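Local coordinates for protein transcriptional regulator, putative (Pseudomonas syringae pv. tomato, PDB 2R5F) that probably regulates transcription as a DNA-binding SorC-family protein, through a domain thought to bind a sugar effector, at residues T254-G257 and T258-L262; L8-E11 and L12-R15; S68-R71 and A72-S75. One frame throughout, in Å; residues are numbered along the deposited sequence.

Contact 1: residues T254-G257 and T258-L262; sequences TDVG and TARGL
Two partners grip Thr258 OG1: it donates to Asp255 OD1 at 2.6 Å and accepts from Gly233 N in a neighbouring loop. It meets OD1 on the syn side, somewhat out of the carboxylate plane. The other carboxylate oxygen accepts from the backbone, Thr258 N to Asp255 OD2 at 3.1 Å, with the N-H approaching from above that plane. Both bonds depend on the first torsion of Asp255 (chi1 59°), which tucks CG between its own N and carbonyl carbon and turns the carboxylate toward the helix start. Asp255 is thus the N-cap of helix 256-262, placed exactly where parallel strand 251-255 ends, a strand-to-helix junction of the kind seen in Rossmann-like folds. The main chain continues the turn with Ala259 N to Asp255 O at 2.9 Å. Thr258 CG2 lies 3.2 Å from Thr254 OG1, whose hydroxyl is bonded to Ala231 O. One turn apart, Val256 and Arg260 run side by side. The arginine chain is extended from CG to NE, and Val256 CG1 sits over the centre of its guanidinium face, 3.4 Å from CZ.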
loop_
_atom_site.group_PDB
_atom_site.type_symbol
_atom_site.label_atom_id
_atom_site.label_comp_id
_atom_site.label_asym_id
_atom_site.label_seq_id
_atom_site.Cartn_x
_atom_site.Cartn_y
_atom_site.Cartn_z
ATOM N N THR A 254 -0.706 -10.981 1.885
ATOM C CA THR A 254 -1.631 -11.490 0.903
ATOM C C THR A 254 -2.277 -12.765 1.411
ATOM O O THR A 254 -1.847 -13.342 2.405
ATOM C CB THR A 254 -0.921 -11.734 -0.487
ATOM O OG1 THR A 254 -1.926 -11.924 -1.482
ATOM C CG2 THR A 254 0.025 -12.932 -0.481
ATOM N N ASP A 255 -3.305 -13.227 0.729
ATOM C CA ASP A 255 -4.005 -14.458 1.160
ATOM C C ASP A 255 -3.366 -15.724 0.577
ATOM O O ASP A 255 -2.511 -15.638 -0.312
ATOM C CB ASP A 255 -5.484 -14.369 0.745
ATOM C CG ASP A 255 -5.643 -14.192 -0.754
ATOM O OD1 ASP A 255 -5.312 -13.106 -1.252
ATOM O OD2 ASP A 255 -6.058 -15.154 -1.429
ATOM N N VAL A 256 -3.797 -16.895 1.063
ATOM C CA VAL A 256 -3.284 -18.192 0.601
ATOM C C VAL A 256 -3.491 -18.434 -0.901
ATOM O O VAL A 256 -2.602 -18.895 -1.580
ATOM C CB VAL A 256 -3.955 -19.438 1.338
ATOM C CG1 VAL A 256 -3.277 -20.735 0.914
ATOM C CG2 VAL A 256 -3.896 -19.327 2.800
ATOM N N GLY A 257 -4.683 -18.172 -1.408
ATOM C CA GLY A 257 -4.983 -18.489 -2.815
ATOM C C GLY A 257 -4.072 -17.674 -3.702
ATOM O O GLY A 257 -3.457 -18.218 -4.627
ATOM N N THR A 258 -3.963 -16.382 -3.401
ATOM C CA THR A 258 -3.093 -15.479 -4.135
ATOM C C THR A 258 -1.646 -15.938 -4.063
ATOM O O THR A 258 -0.964 -15.956 -5.066
ATOM C CB THR A 258 -3.196 -14.011 -3.629
ATOM O OG1 THR A 258 -4.562 -13.575 -3.737
ATOM C CG2 THR A 258 -2.309 -13.076 -4.479
ATOM N N ALA A 259 -1.191 -16.283 -2.866
ATOM C CA ALA A 259 0.181 -16.700 -2.651
ATOM C C ALA A 259 0.473 -17.955 -3.458
ATOM O O ALA A 259 1.560 -18.096 -4.006
ATOM C CB ALA A 259 0.434 -16.943 -1.166
ATOM N N ARG A 260 -0.507 -18.858 -3.528
ATOM C CA ARG A 260 -0.398 -20.072 -4.344
ATOM C C ARG A 260 -0.389 -19.767 -5.847
ATOM O O ARG A 260 0.391 -20.339 -6.579
ATOM C CB ARG A 260 -1.455 -21.105 -3.939
ATOM C CG ARG A 260 -1.050 -21.914 -2.661
ATOM C CD ARG A 260 -2.150 -22.835 -2.117
ATOM N NE ARG A 260 -1.777 -23.425 -0.814
ATOM C CZ ARG A 260 -2.642 -23.982 0.045
ATOM N NH1 ARG A 260 -2.217 -24.478 1.207
ATOM N NH2 ARG A 260 -3.941 -24.034 -0.242
ATOM N N GLY A 261 -1.242 -18.848 -6.303
ATOM C CA GLY A 261 -1.185 -18.363 -7.685
ATOM C C GLY A 261 0.160 -17.792 -8.136
ATOM O O GLY A 261 0.602 -18.059 -9.266
ATOM N N LEU A 262 0.786 -17.003 -7.252
ATOM C CA LEU A 262 2.144 -16.444 -7.422
ATOM C C LEU A 262 3.280 -17.478 -7.331
ATOM O O LEU A 262 4.374 -17.225 -7.809
ATOM C CB LEU A 262 2.407 -15.359 -6.352
ATOM C CG LEU A 262 1.665 -14.017 -6.472
ATOM C CD1 LEU A 262 1.676 -13.220 -5.184
ATOM C CD2 LEU A 262 2.209 -13.200 -7.625
#

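Contact 2: residues L8-E11 and L12-R15; sequences LHLE and LETR. With SO4 (sulfate ion), chain C.
His9, Leu12 and Arg15, from both halves of a helix start, jointly hold one sulfate ion, probably from the crystallisation liquor. Each gives a hydrogen bond to a different oxygen: His9 ND1 to O4 at 2.8 Å, Leu12 N to O3 at 2.9 Å and Arg15 NH2 to O1 at 2.6 Å. The imidazole meets the anion at its edge, with the sulfur in the ring plane; its far nitrogen, NE2, is bonded to Glu29 OE2, and with sulfate O4 and this carboxylate at its two nitrogens the ring is probably protonated, and so positively charged. Arg15 folds back at chi3 (-70°), which lays one guanidinium face over Glu11 O while the edge reaches O1. The anion thus sits at the amino end of the helix, where a first-turn amide and two basic side chains meet it, with His9 in the N-cap position. Opposite faces of the Leu10 carbonyl plane are used by Thr14, whose N and OG1 donate to Leu10 O at 3.1 and 3.0 Å. A water links His9 N to Glu13 OE2, which it meets at 2.6 Å, and OE2 also accepts from Val27 N. Through that bond the start of helix 10-20 is tied to strand 24-28, while His9 and Leu12 pack against Val256, Ala259 and Arg260 of helix 256-262.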
loop_
_atom_site.group_PDB
_atom_site.type_symbol
_atom_site.label_atom_id
_atom_site.label_comp_id
_atom_site.label_asym_id
_atom_site.label_seq_id
_atom_site.Cartn_x
_atom_site.Cartn_y
_atom_site.Cartn_z
ATOM N N LEU A 8 0.212 -19.919 9.408
ATOM C CA LEU A 8 -0.052 -21.294 8.984
ATOM C C LEU A 8 0.617 -21.683 7.640
ATOM O O LEU A 8 0.512 -22.842 7.224
ATOM C CB LEU A 8 -1.564 -21.558 8.941
ATOM C CG LEU A 8 -2.380 -21.446 10.237
ATOM C CD1 LEU A 8 -3.865 -21.593 9.948
ATOM C CD2 LEU A 8 -1.964 -22.480 11.289
ATOM N N HIS A 9 1.294 -20.739 6.965
ATOM C CA HIS A 9 1.916 -21.032 5.656
ATOM C C HIS A 9 3.352 -20.548 5.494
ATOM O O HIS A 9 3.680 -19.838 4.548
ATOM C CB HIS A 9 1.014 -20.540 4.517
ATOM C CG HIS A 9 -0.363 -21.117 4.574
ATOM N ND1 HIS A 9 -0.663 -22.370 4.091
ATOM C CD2 HIS A 9 -1.505 -20.633 5.108
ATOM C CE1 HIS A 9 -1.937 -22.630 4.305
ATOM N NE2 HIS A 9 -2.475 -21.582 4.910
ATOM N N LEU A 10 4.220 -21.001 6.402
ATOM C CA LEU A 10 5.578 -20.469 6.526
ATOM C C LEU A 10 6.476 -20.902 5.389
ATOM O O LEU A 10 7.362 -20.152 4.969
ATOM C CB LEU A 10 6.202 -20.851 7.876
ATOM C CG LEU A 10 5.639 -20.240 9.174
ATOM C CD1 LEU A 10 6.440 -20.751 10.397
ATOM C CD2 LEU A 10 5.573 -18.708 9.159
ATOM N N GLU A 11 6.248 -22.121 4.898
ATOM C CA GLU A 11 6.963 -22.625 3.742
ATOM C C GLU A 11 6.573 -21.888 2.435
ATOM O O GLU A 11 7.423 -21.570 1.602
ATOM C CB GLU A 11 6.746 -24.127 3.616
ATOM C CG GLU A 11 7.175 -24.906 4.869
ATOM C CD GLU A 11 6.957 -26.397 4.741
ATOM O OE1 GLU A 11 6.220 -26.832 3.810
ATOM O OE2 GLU A 11 7.535 -27.152 5.566
ATOM N N LEU A 12 5.297 -21.618 2.257
ATOM C CA LEU A 12 4.843 -20.845 1.097
ATOM C C LEU A 12 5.455 -19.423 1.118
ATOM O O LEU A 12 5.976 -18.945 0.109
ATOM C CB LEU A 12 3.308 -20.806 1.065
ATOM C CG LEU A 12 2.536 -20.061 -0.025
ATOM C CD1 LEU A 12 2.997 -20.561 -1.389
ATOM C CD2 LEU A 12 1.024 -20.315 0.153
ATOM N N GLU A 13 5.406 -18.769 2.277
ATOM C CA GLU A 13 6.076 -17.487 2.483
ATOM C C GLU A 13 7.539 -17.518 2.031
ATOM O O GLU A 13 7.973 -16.673 1.220
ATOM C CB GLU A 13 5.998 -17.099 3.961
ATOM C CG GLU A 13 4.588 -16.696 4.389
ATOM C CD GLU A 13 4.465 -16.336 5.880
ATOM O OE1 GLU A 13 5.490 -16.276 6.589
ATOM O OE2 GLU A 13 3.319 -16.103 6.346
ATOM N N THR A 14 8.287 -18.503 2.558
ATOM C CA THR A 14 9.686 -18.721 2.201
ATOM C C THR A 14 9.964 -18.873 0.685
ATOM O O THR A 14 10.889 -18.244 0.165
ATOM C CB THR A 14 10.259 -19.944 2.970
ATOM O OG1 THR A 14 10.281 -19.611 4.360
ATOM C CG2 THR A 14 11.650 -20.259 2.520
ATOM N N ARG A 15 9.188 -19.707 -0.009
ATOM C CA ARG A 15 9.357 -19.902 -1.471
ATOM C C ARG A 15 9.128 -18.612 -2.271
ATOM O O ARG A 15 9.884 -18.306 -3.187
ATOM C CB ARG A 15 8.457 -21.040 -2.002
ATOM C CG ARG A 15 8.858 -22.439 -1.495
ATOM C CD ARG A 15 8.046 -23.590 -2.134
ATOM N NE ARG A 15 6.656 -23.592 -1.662
ATOM C CZ ARG A 15 6.209 -24.306 -0.629
ATOM N NH1 ARG A 15 7.041 -25.092 0.045
ATOM N NH2 ARG A 15 4.933 -24.227 -0.270
HETATM S S SO4 C . 2.352 -24.179 2.724
HETATM O O1 SO4 C . 3.062 -24.653 1.527
HETATM O O2 SO4 C . 2.140 -25.268 3.672
HETATM O O3 SO4 C . 3.179 -23.161 3.395
HETATM O O4 SO4 C . 1.032 -23.683 2.300
HETATM O O HOH W 1 1.587 -17.913 6.891
#

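Contact 3: residues S68-R71 and A72-S75; sequences STIR and AMVS. With SO4 (sulfate ion), chain B.
Ser68 opens the helix and joins its two halves by accepting from Ala72 N at 2.8 Å through its carbonyl oxygen. Its own N points the other way and donates to sulfate O4 at 3.0 Å (161° at the hydrogen). Thr69 adds a second grip on the ion: OG1 donates to O2 at 2.8 Å, placed there by a first torsion (chi1 -46°) that sets the hydroxyl beside the backbone N, while Thr69 N makes a weak bond to that oxygen. Ser67 OG and Lys236 NZ also bind this sulfate, which probably came from the crystallisation liquor; an anion at a helix amino end beyond strand 60-63 is consistent with a phosphate-binding position of a sugar-phosphate effector, as in SorC-family relatives. Ile70 follows, its O taking Val74 N at 2.9 Å. Its side chain lies alongside that of Met73, a selenomethionine whose bend at chi3 (83°) brings CE back to 4.1 Å from Ile70 CG2. Arg71 bends too, resting a guanidinium face over Ser68 CA, while its O accepts from Ser75 N at 3.1 Å. Ser75 OG donates back to Ala72 O at 3.1 Å. Helix 68-75 is wedged between two longer helices: Thr69 and Met73 face helix 36-54, Arg71 and Val74 face helix 101-115, and Thr69 and Ile70 meet Leu230 on strand 226-230.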
loop_
_atom_site.group_PDB
_atom_site.type_symbol
_atom_site.label_atom_id
_atom_site.label_comp_id
_atom_site.label_asym_id
_atom_site.label_seq_id
_atom_site.Cartn_x
_atom_site.Cartn_y
_atom_site.Cartn_z
ATOM N N SER A 68 -8.953 0.258 -0.672
ATOM C CA SER A 68 -9.922 -0.310 0.291
ATOM C C SER A 68 -9.319 -1.335 1.216
ATOM O O SER A 68 -9.834 -1.575 2.298
ATOM C CB SER A 68 -11.148 -0.917 -0.408
ATOM O OG SER A 68 -10.833 -1.218 -1.745
ATOM N N THR A 69 -8.224 -1.944 0.786
ATOM C CA THR A 69 -7.448 -2.840 1.643
ATOM C C THR A 69 -6.765 -2.045 2.776
ATOM O O THR A 69 -6.690 -2.505 3.906
ATOM C CB THR A 69 -6.408 -3.669 0.819
ATOM O OG1 THR A 69 -7.055 -4.200 -0.347
ATOM C CG2 THR A 69 -5.884 -4.813 1.642
ATOM N N ILE A 70 -6.267 -0.862 2.455
ATOM C CA ILE A 70 -5.718 0.052 3.465
ATOM C C ILE A 70 -6.848 0.578 4.357
ATOM O O ILE A 70 -6.681 0.675 5.577
ATOM C CB ILE A 70 -4.922 1.201 2.830
ATOM C CG1 ILE A 70 -3.706 0.629 2.067
ATOM C CG2 ILE A 70 -4.485 2.250 3.920
ATOM C CD1 ILE A 70 -2.810 1.691 1.364
ATOM N N ARG A 71 -8.012 0.873 3.754
ATOM C CA ARG A 71 -9.211 1.175 4.553
ATOM C C ARG A 71 -9.525 0.043 5.533
ATOM O O ARG A 71 -9.813 0.310 6.699
ATOM C CB ARG A 71 -10.414 1.445 3.660
ATOM C CG ARG A 71 -11.483 2.368 4.269
ATOM C CD ARG A 71 -12.565 2.708 3.222
ATOM N NE ARG A 71 -11.956 3.181 1.966
ATOM C CZ ARG A 71 -12.130 2.619 0.767
ATOM N NH1 ARG A 71 -11.503 3.124 -0.292
ATOM N NH2 ARG A 71 -12.943 1.567 0.613
ATOM N N ALA A 72 -9.469 -1.215 5.077
ATOM C CA ALA A 72 -9.627 -2.355 5.983
ATOM C C ALA A 72 -8.568 -2.353 7.116
ATOM O O ALA A 72 -8.888 -2.610 8.272
ATOM C CB ALA A 72 -9.594 -3.668 5.212
HETATM N N MSE A 73 -7.315 -2.056 6.788
HETATM C CA MSE A 73 -6.278 -1.986 7.827
HETATM C C MSE A 73 -6.655 -0.962 8.879
HETATM O O MSE A 73 -6.683 -1.284 10.055
HETATM C CB MSE A 73 -4.915 -1.653 7.247
HETATM C CG MSE A 73 -3.819 -1.448 8.289
HETATM SE SE MSE A 73 -2.249 -0.677 7.436
HETATM C CE MSE A 73 -2.760 1.207 7.458
ATOM N N VAL A 74 -6.995 0.258 8.455
ATOM C CA VAL A 74 -7.247 1.325 9.431
ATOM C C VAL A 74 -8.412 0.957 10.348
ATOM O O VAL A 74 -8.330 1.154 11.554
ATOM C CB VAL A 74 -7.442 2.707 8.771
ATOM C CG1 VAL A 74 -7.998 3.736 9.798
ATOM C CG2 VAL A 74 -6.121 3.193 8.183
ATOM N N SER A 75 -9.458 0.351 9.785
ATOM C CA SER A 75 -10.635 -0.026 10.567
ATOM C C SER A 75 -10.380 -1.156 11.568
ATOM O O SER A 75 -11.191 -1.374 12.472
ATOM C CB SER A 75 -11.809 -0.381 9.661
ATOM O OG SER A 75 -11.694 -1.725 9.244
HETATM S S SO4 B . -7.577 -1.987 -3.390
HETATM O O1 SO4 B . -7.485 -2.522 -4.742
HETATM O O2 SO4 B . -8.324 -2.864 -2.506
HETATM O O3 SO4 B . -6.276 -1.772 -2.810
HETATM O O4 SO4 B . -8.358 -0.750 -3.424
#

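Overall arrangement
Along the chain the order is contact 2, contact 3, contact 1, yet contacts 1 and 2 are the spatial neighbours, with centres about 11 Å apart. Helices 10-20 and 256-262, near the two ends of the chain, pack directly on each other beside the parallel pair of strands 24-28 and 251-255. Contact 3 stands farther along the same mixed sheet, its centre about 19 Å from that of contact 1 and 24 Å from that of contact 2, touching neither. Each includes the amino end of a helix, and in contacts 2 and 3 a sulfate is bound there. Contact 3 is the one nearest the chain's centre; its sulfate is consistent with an effector phosphate position. Contacts 1 and 2 close the outer edge.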